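PDB 2CB4: mosquitocidal toxin from Bacillus sphaericus, which probably transfers ADP-ribose to proteins of its mosquito host through this catalytic domain, one piece of a longer bacterial toxin that also carries ricin-type lectin repeats. Local coordinates for residues D108-L111 against L112-L115; Q71-N74 against E75-L78. The protein carries 1 engineered substitution. All coordinates share one frame; numbering follows the deposited sequence.

Contact 1: residues D108-L111 against L112-L115; sequences DTHL and LNYL
Y114 and H110 are joined by the first backbone bond of helix 111-117, in which Y114 N reaches H110 O at 2.9 Å. One residue on, L115 N bonds to L111 O at 3.1 Å, and regular i to i+4 spacing is established. H110 occupies the N-cap and is also the centre of an inverse gamma turn, closed weakly by L111 N on T109 O, which bends the chain into the helix.

Above this backbone frame two flat groups stack. The H110 imidazole swings to the far side from its own backbone nitrogen (chi1 -162°), which brings it over the start of the helix, nearly parallel to the N113 amide, 10° between planes. N113 CB makes a CH-pi contact 3.8 Å from the ring centroid, over the face. N113 ND2 is hydrogen-bonded to E107, and M33 of a second subunit also packs on N113.

The outer packing is apolar. L111 CD1 lies 4.2 Å from the ring atom CD2 of Y114 and equally far from L115 CG, while L115 goes on to touch the engineered Q180 on strand 180-184 and L111 meets I43 of helix 36-44. The chemistry implies a division of labour: the H110 and L111 carbonyls are satisfied by the N-H groups of Y114 and L115, while N113 spends its amide face on H110 and its ND2 on E107.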
ATOM      1  N   ASP A 108      -0.898  22.781 -18.876  1.00 42.68           N
ATOM      2  CA  ASP A 108       0.547  22.852 -18.633  1.00 39.90           C
ATOM      3  C   ASP A 108       1.275  23.890 -19.461  1.00 41.33           C
ATOM      4  O   ASP A 108       2.183  24.558 -18.969  1.00 39.79           O
ATOM      5  CB  ASP A 108       1.214  21.492 -18.854  1.00 40.96           C
ATOM      6  CG  ASP A 108       0.667  20.398 -17.946  1.00 50.96           C
ATOM      7  OD1 ASP A 108      -0.268  20.674 -17.155  1.00 51.42           O
ATOM      8  OD2 ASP A 108       1.166  19.247 -18.031  1.00 56.70           O
ATOM      9  N   THR A 109       0.897  23.985 -20.733  1.00 38.12           N
ATOM     10  CA  THR A 109       1.537  24.907 -21.681  1.00 37.57           C
ATOM     11  C   THR A 109       0.662  26.070 -22.062  1.00 40.25           C
ATOM     12  O   THR A 109       1.031  26.867 -22.900  1.00 40.62           O
ATOM     13  CB  THR A 109       1.995  24.183 -22.980  1.00 42.32           C
ATOM     14  OG1 THR A 109       0.894  23.451 -23.539  1.00 46.60           O
ATOM     15  CG2 THR A 109       3.112  23.208 -22.660  1.00 34.84           C
ATOM     16  N   HIS A 110      -0.498  26.177 -21.426  1.00 36.26           N
ATOM     17  CA  HIS A 110      -1.409  27.260 -21.716  1.00 35.93           C
ATOM     18  C   HIS A 110      -0.940  28.597 -21.158  1.00 38.87           C
ATOM     19  O   HIS A 110      -1.318  29.021 -20.063  1.00 40.49           O
ATOM     20  CB  HIS A 110      -2.838  26.920 -21.297  1.00 37.69           C
ATOM     21  CG  HIS A 110      -3.860  27.795 -21.937  1.00 43.06           C
ATOM     22  ND1 HIS A 110      -5.126  27.349 -22.279  1.00 45.88           N
ATOM     23  CD2 HIS A 110      -3.803  29.098 -22.333  1.00 45.68           C
ATOM     24  CE1 HIS A 110      -5.807  28.344 -22.834  1.00 45.23           C
ATOM     25  NE2 HIS A 110      -5.023  29.413 -22.884  1.00 45.59           N
ATOM     26  N   LEU A 111      -0.123  29.278 -21.954  1.00 33.10           N
ATOM     27  CA  LEU A 111       0.460  30.556 -21.586  1.00 31.96           C
ATOM     28  C   LEU A 111      -0.470  31.670 -21.148  1.00 38.22           C
ATOM     29  O   LEU A 111      -0.204  32.342 -20.154  1.00 38.90           O
ATOM     30  CB  LEU A 111       1.442  31.038 -22.661  1.00 31.17           C
ATOM     31  CG  LEU A 111       2.220  32.322 -22.329  1.00 34.38           C
ATOM     32  CD1 LEU A 111       3.028  32.144 -21.047  1.00 33.15           C
ATOM     33  CD2 LEU A 111       3.124  32.691 -23.489  1.00 34.05           C
ATOM     34  N   LEU A 112      -1.538  31.907 -21.901  1.00 36.64           N
ATOM     35  CA  LEU A 112      -2.480  32.985 -21.553  1.00 36.62           C
ATOM     36  C   LEU A 112      -3.237  32.703 -20.263  1.00 38.36           C
ATOM     37  O   LEU A 112      -3.467  33.613 -19.482  1.00 38.33           O
ATOM     38  CB  LEU A 112      -3.456  33.276 -22.704  1.00 37.03           C
ATOM     39  CG  LEU A 112      -2.893  34.227 -23.774  1.00 41.62           C
ATOM     40  CD1 LEU A 112      -3.825  34.262 -24.982  1.00 41.64           C
ATOM     41  CD2 LEU A 112      -2.632  35.638 -23.230  1.00 40.81           C
ATOM     42  N   ASN A 113      -3.567  31.442 -20.012  1.00 30.87           N
ATOM     43  CA  ASN A 113      -4.260  31.094 -18.807  1.00 32.73           C
ATOM     44  C   ASN A 113      -3.332  31.219 -17.626  1.00 40.51           C
ATOM     45  O   ASN A 113      -3.734  31.669 -16.527  1.00 40.41           O
ATOM     46  CB  ASN A 113      -4.807  29.676 -18.872  1.00 34.60           C
ATOM     47  CG  ASN A 113      -6.151  29.609 -19.515  1.00 50.93           C
ATOM     48  OD1 ASN A 113      -6.737  30.638 -19.963  1.00 46.69           O
ATOM     49  ND2 ASN A 113      -6.668  28.425 -19.601  1.00 43.71           N
ATOM     50  N   TYR A 114      -2.080  30.832 -17.874  1.00 35.66           N
ATOM     51  CA  TYR A 114      -1.071  30.894 -16.832  1.00 34.10           C
ATOM     52  C   TYR A 114      -0.923  32.341 -16.320  1.00 33.20           C
ATOM     53  O   TYR A 114      -1.027  32.624 -15.143  1.00 31.03           O
ATOM     54  CB  TYR A 114       0.239  30.229 -17.291  1.00 35.41           C
ATOM     55  CG  TYR A 114       1.363  30.704 -16.510  1.00 36.43           C
ATOM     56  CD1 TYR A 114       1.568  30.206 -15.224  1.00 37.74           C
ATOM     57  CD2 TYR A 114       2.182  31.761 -16.972  1.00 36.13           C
ATOM     58  CE1 TYR A 114       2.561  30.738 -14.415  1.00 35.99           C
ATOM     59  CE2 TYR A 114       3.164  32.279 -16.183  1.00 36.52           C
ATOM     60  CZ  TYR A 114       3.332  31.760 -14.882  1.00 41.92           C
ATOM     61  OH  TYR A 114       4.357  32.213 -14.108  1.00 40.70           O
ATOM     62  N   LEU A 115      -0.763  33.267 -17.232  1.00 30.39           N
ATOM     63  CA  LEU A 115      -0.635  34.701 -16.905  1.00 29.25           C
ATOM     64  C   LEU A 115      -1.894  35.336 -16.323  1.00 33.51           C
ATOM     65  O   LEU A 115      -1.861  36.236 -15.487  1.00 33.81           O
ATOM     66  CB  LEU A 115      -0.287  35.468 -18.191  1.00 28.57           C
ATOM     67  CG  LEU A 115       0.991  35.089 -18.944  1.00 29.88           C
ATOM     68  CD1 LEU A 115       0.893  35.764 -20.320  1.00 28.53           C
ATOM     69  CD2 LEU A 115       2.264  35.569 -18.099  1.00 24.69           C
TER

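Contact 2: residues Q71-N74 against E75-L78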
ATOM      1  N   GLN A  71      24.611  37.751 -21.368  1.00 33.85           N
ATOM      2  CA  GLN A  71      24.726  39.200 -21.363  1.00 33.35           C
ATOM      3  C   GLN A  71      24.320  39.699 -19.972  1.00 36.95           C
ATOM      4  O   GLN A  71      23.161  39.559 -19.538  1.00 37.58           O
ATOM      5  CB  GLN A  71      23.780  39.782 -22.429  1.00 34.89           C
ATOM      6  CG  GLN A  71      23.896  41.282 -22.622  1.00 47.15           C
ATOM      7  CD  GLN A  71      25.267  41.671 -23.083  1.00 67.75           C
ATOM      8  OE1 GLN A  71      25.905  40.937 -23.842  1.00 66.17           O
ATOM      9  NE2 GLN A  71      25.771  42.794 -22.581  1.00 56.91           N
ATOM     10  N   ILE A  72      25.275  40.278 -19.269  1.00 31.70           N
ATOM     11  CA  ILE A  72      25.035  40.766 -17.931  1.00 30.64           C
ATOM     12  C   ILE A  72      25.078  42.287 -17.896  1.00 37.81           C
ATOM     13  O   ILE A  72      26.139  42.874 -17.736  1.00 39.67           O
ATOM     14  CB  ILE A  72      26.092  40.135 -16.936  1.00 32.67           C
ATOM     15  CG1 ILE A  72      25.959  38.602 -16.940  1.00 31.96           C
ATOM     16  CG2 ILE A  72      25.939  40.703 -15.512  1.00 31.77           C
ATOM     17  CD1 ILE A  72      27.083  37.911 -16.311  1.00 41.01           C
ATOM     18  N   ASP A  73      23.915  42.921 -18.067  1.00 33.75           N
ATOM     19  CA  ASP A  73      23.788  44.377 -18.035  1.00 32.17           C
ATOM     20  C   ASP A  73      22.409  44.730 -17.470  1.00 36.14           C
ATOM     21  O   ASP A  73      21.535  43.877 -17.413  1.00 35.52           O
ATOM     22  CB  ASP A  73      24.019  45.029 -19.428  1.00 32.82           C
ATOM     23  CG  ASP A  73      23.133  44.457 -20.528  1.00 43.14           C
ATOM     24  OD1 ASP A  73      22.064  43.876 -20.256  1.00 43.66           O
ATOM     25  OD2 ASP A  73      23.502  44.614 -21.711  1.00 54.59           O
ATOM     26  N   ASN A  74      22.229  45.979 -17.042  1.00 32.60           N
ATOM     27  CA  ASN A  74      20.967  46.431 -16.469  1.00 32.38           C
ATOM     28  C   ASN A  74      19.761  46.084 -17.306  1.00 38.30           C
ATOM     29  O   ASN A  74      18.689  45.770 -16.794  1.00 40.56           O
ATOM     30  CB  ASN A  74      20.989  47.936 -16.243  1.00 28.94           C
ATOM     31  CG  ASN A  74      21.926  48.344 -15.122  1.00 44.24           C
ATOM     32  OD1 ASN A  74      22.506  47.502 -14.440  1.00 36.46           O
ATOM     33  ND2 ASN A  74      22.068  49.646 -14.927  1.00 39.28           N
ATOM     34  N   GLU A  75      19.949  46.176 -18.604  1.00 36.86           N
ATOM     35  CA  GLU A  75      18.851  45.938 -19.525  1.00 37.72           C
ATOM     36  C   GLU A  75      18.356  44.494 -19.542  1.00 39.64           C
ATOM     37  O   GLU A  75      17.204  44.245 -19.876  1.00 40.33           O
ATOM     38  CB  GLU A  75      19.289  46.444 -20.927  1.00 39.83           C
ATOM     39  CG  GLU A  75      18.189  46.528 -21.971  1.00 56.88           C
ATOM     40  CD  GLU A  75      18.725  46.337 -23.384  1.00 96.71           C
ATOM     41  OE1 GLU A  75      19.910  46.675 -23.640  1.00116.45           O
ATOM     42  OE2 GLU A  75      17.953  45.822 -24.229  1.00 85.51           O
ATOM     43  N   HIS A  76      19.225  43.542 -19.138  1.00 32.12           N
ATOM     44  CA  HIS A  76      18.879  42.119 -19.090  1.00 31.42           C
ATOM     45  C   HIS A  76      18.757  41.539 -17.677  1.00 31.29           C
ATOM     46  O   HIS A  76      18.578  40.338 -17.507  1.00 29.29           O
ATOM     47  CB  HIS A  76      19.849  41.284 -19.958  1.00 32.86           C
ATOM     48  CG  HIS A  76      19.741  41.613 -21.407  1.00 37.00           C
ATOM     49  ND1 HIS A  76      20.505  42.601 -21.997  1.00 38.65           N
ATOM     50  CD2 HIS A  76      18.886  41.167 -22.359  1.00 38.73           C
ATOM     51  CE1 HIS A  76      20.143  42.723 -23.262  1.00 37.99           C
ATOM     52  NE2 HIS A  76      19.159  41.872 -23.504  1.00 38.43           N
ATOM     53  N   ARG A  77      18.845  42.420 -16.688  1.00 27.20           N
ATOM     54  CA  ARG A  77      18.754  42.065 -15.288  1.00 27.08           C
ATOM     55  C   ARG A  77      17.298  41.766 -14.910  1.00 32.03           C
ATOM     56  O   ARG A  77      16.393  42.633 -15.034  1.00 31.40           O
ATOM     57  CB  ARG A  77      19.291  43.205 -14.431  1.00 25.04           C
ATOM     58  CG  ARG A  77      19.387  42.867 -12.954  1.00 24.87           C
ATOM     59  CD  ARG A  77      20.222  43.897 -12.248  1.00 24.06           C
ATOM     60  NE  ARG A  77      20.323  43.644 -10.813  1.00 29.17           N
ATOM     61  CZ  ARG A  77      19.634  44.295  -9.885  1.00 42.79           C
ATOM     62  NH1 ARG A  77      18.790  45.259 -10.231  1.00 33.53           N
ATOM     63  NH2 ARG A  77      19.800  43.996  -8.601  1.00 29.85           N
ATOM     64  N   LEU A  78      17.080  40.527 -14.473  1.00 27.39           N
ATOM     65  CA  LEU A  78      15.741  40.063 -14.087  1.00 26.18           C
ATOM     66  C   LEU A  78      15.658  39.823 -12.574  1.00 28.90           C
ATOM     67  O   LEU A  78      16.667  39.578 -11.896  1.00 27.64           O
ATOM     68  CB  LEU A  78      15.376  38.785 -14.838  1.00 25.54           C
ATOM     69  CG  LEU A  78      15.439  38.852 -16.363  1.00 28.66           C
ATOM     70  CD1 LEU A  78      15.300  37.441 -16.936  1.00 27.66           C
ATOM     71  CD2 LEU A  78      14.294  39.755 -16.845  1.00 28.18           C
TER
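D73 turns back on H76 across a tight bend, and its short side chain ties the two ends of the turn together, from Q71 to H76. From CB, the chi1 torsion of 54° sets CG between the backbone N and the carbonyl carbon, a crowded position that swings the carboxylate over the residues that follow. CG then lies in the plane of the H76 imidazole, at its edge, with carboxylate and ring only 23° from coplanar.

At the tip the two oxygens divide the work. OD1 offers its syn lone pair to H76 ND1, 2.7 Å away, in a bond of 158° at the hydrogen; this is a His-carboxylate pair. The same OD1 takes a second, weak bond from the backbone H76 N at 3.1 Å, so ring and main chain of one residue are gripped together. OD2 is met from above the carboxylate plane by Q71 NE2 at 3.0 Å, while Q71 CG lies 3.7 Å from H76 ND1. E75 OE1 stands 4.6 Å from D73 OD2, a like charge that would probably make D73 harder to keep ionised, an effect the N-H donors of H76 and Q71 would offset.

The backbone underneath is a beta turn: H76 N also bonds to D73 O at 2.9 Å, and N74 and E75 both have helical angles. R77 N follows with a weak bond to N74 O at 3.4 Å. H76 NE2 bonds to the E60 carbonyl, so the imidazole is fixed from both nitrogens and is probably protonated.

The turn lies between helix 36-44 and strand 78-82. E75 O and the R77 backbone bond to R128 and A129 of strand 123-131, and the R77 guanidinium forms salt bridges with E155 on strand 150-156 and E137 on strand 137-138.

The two contacts lie on opposite sides of the chain's centre, about 26 Å apart between centres, and do not touch. Contact 1 is buried and starts a helix, whereas contact 2 is partly buried, with exposed residues at its bend, and leads into a strand. Each involves a histidine, used differently: in contact 1 as a stacking surface, in contact 2 as a hydrogen-bonding partner of a carboxylate. Their surroundings converge on the mixed sheet, since both reach strands 123-131 and 180-184. Apolar packing and main-chain bonds dominate 108-115; charge and side-chain polarity dominate 71-78. A second subunit touches contact 1 alone.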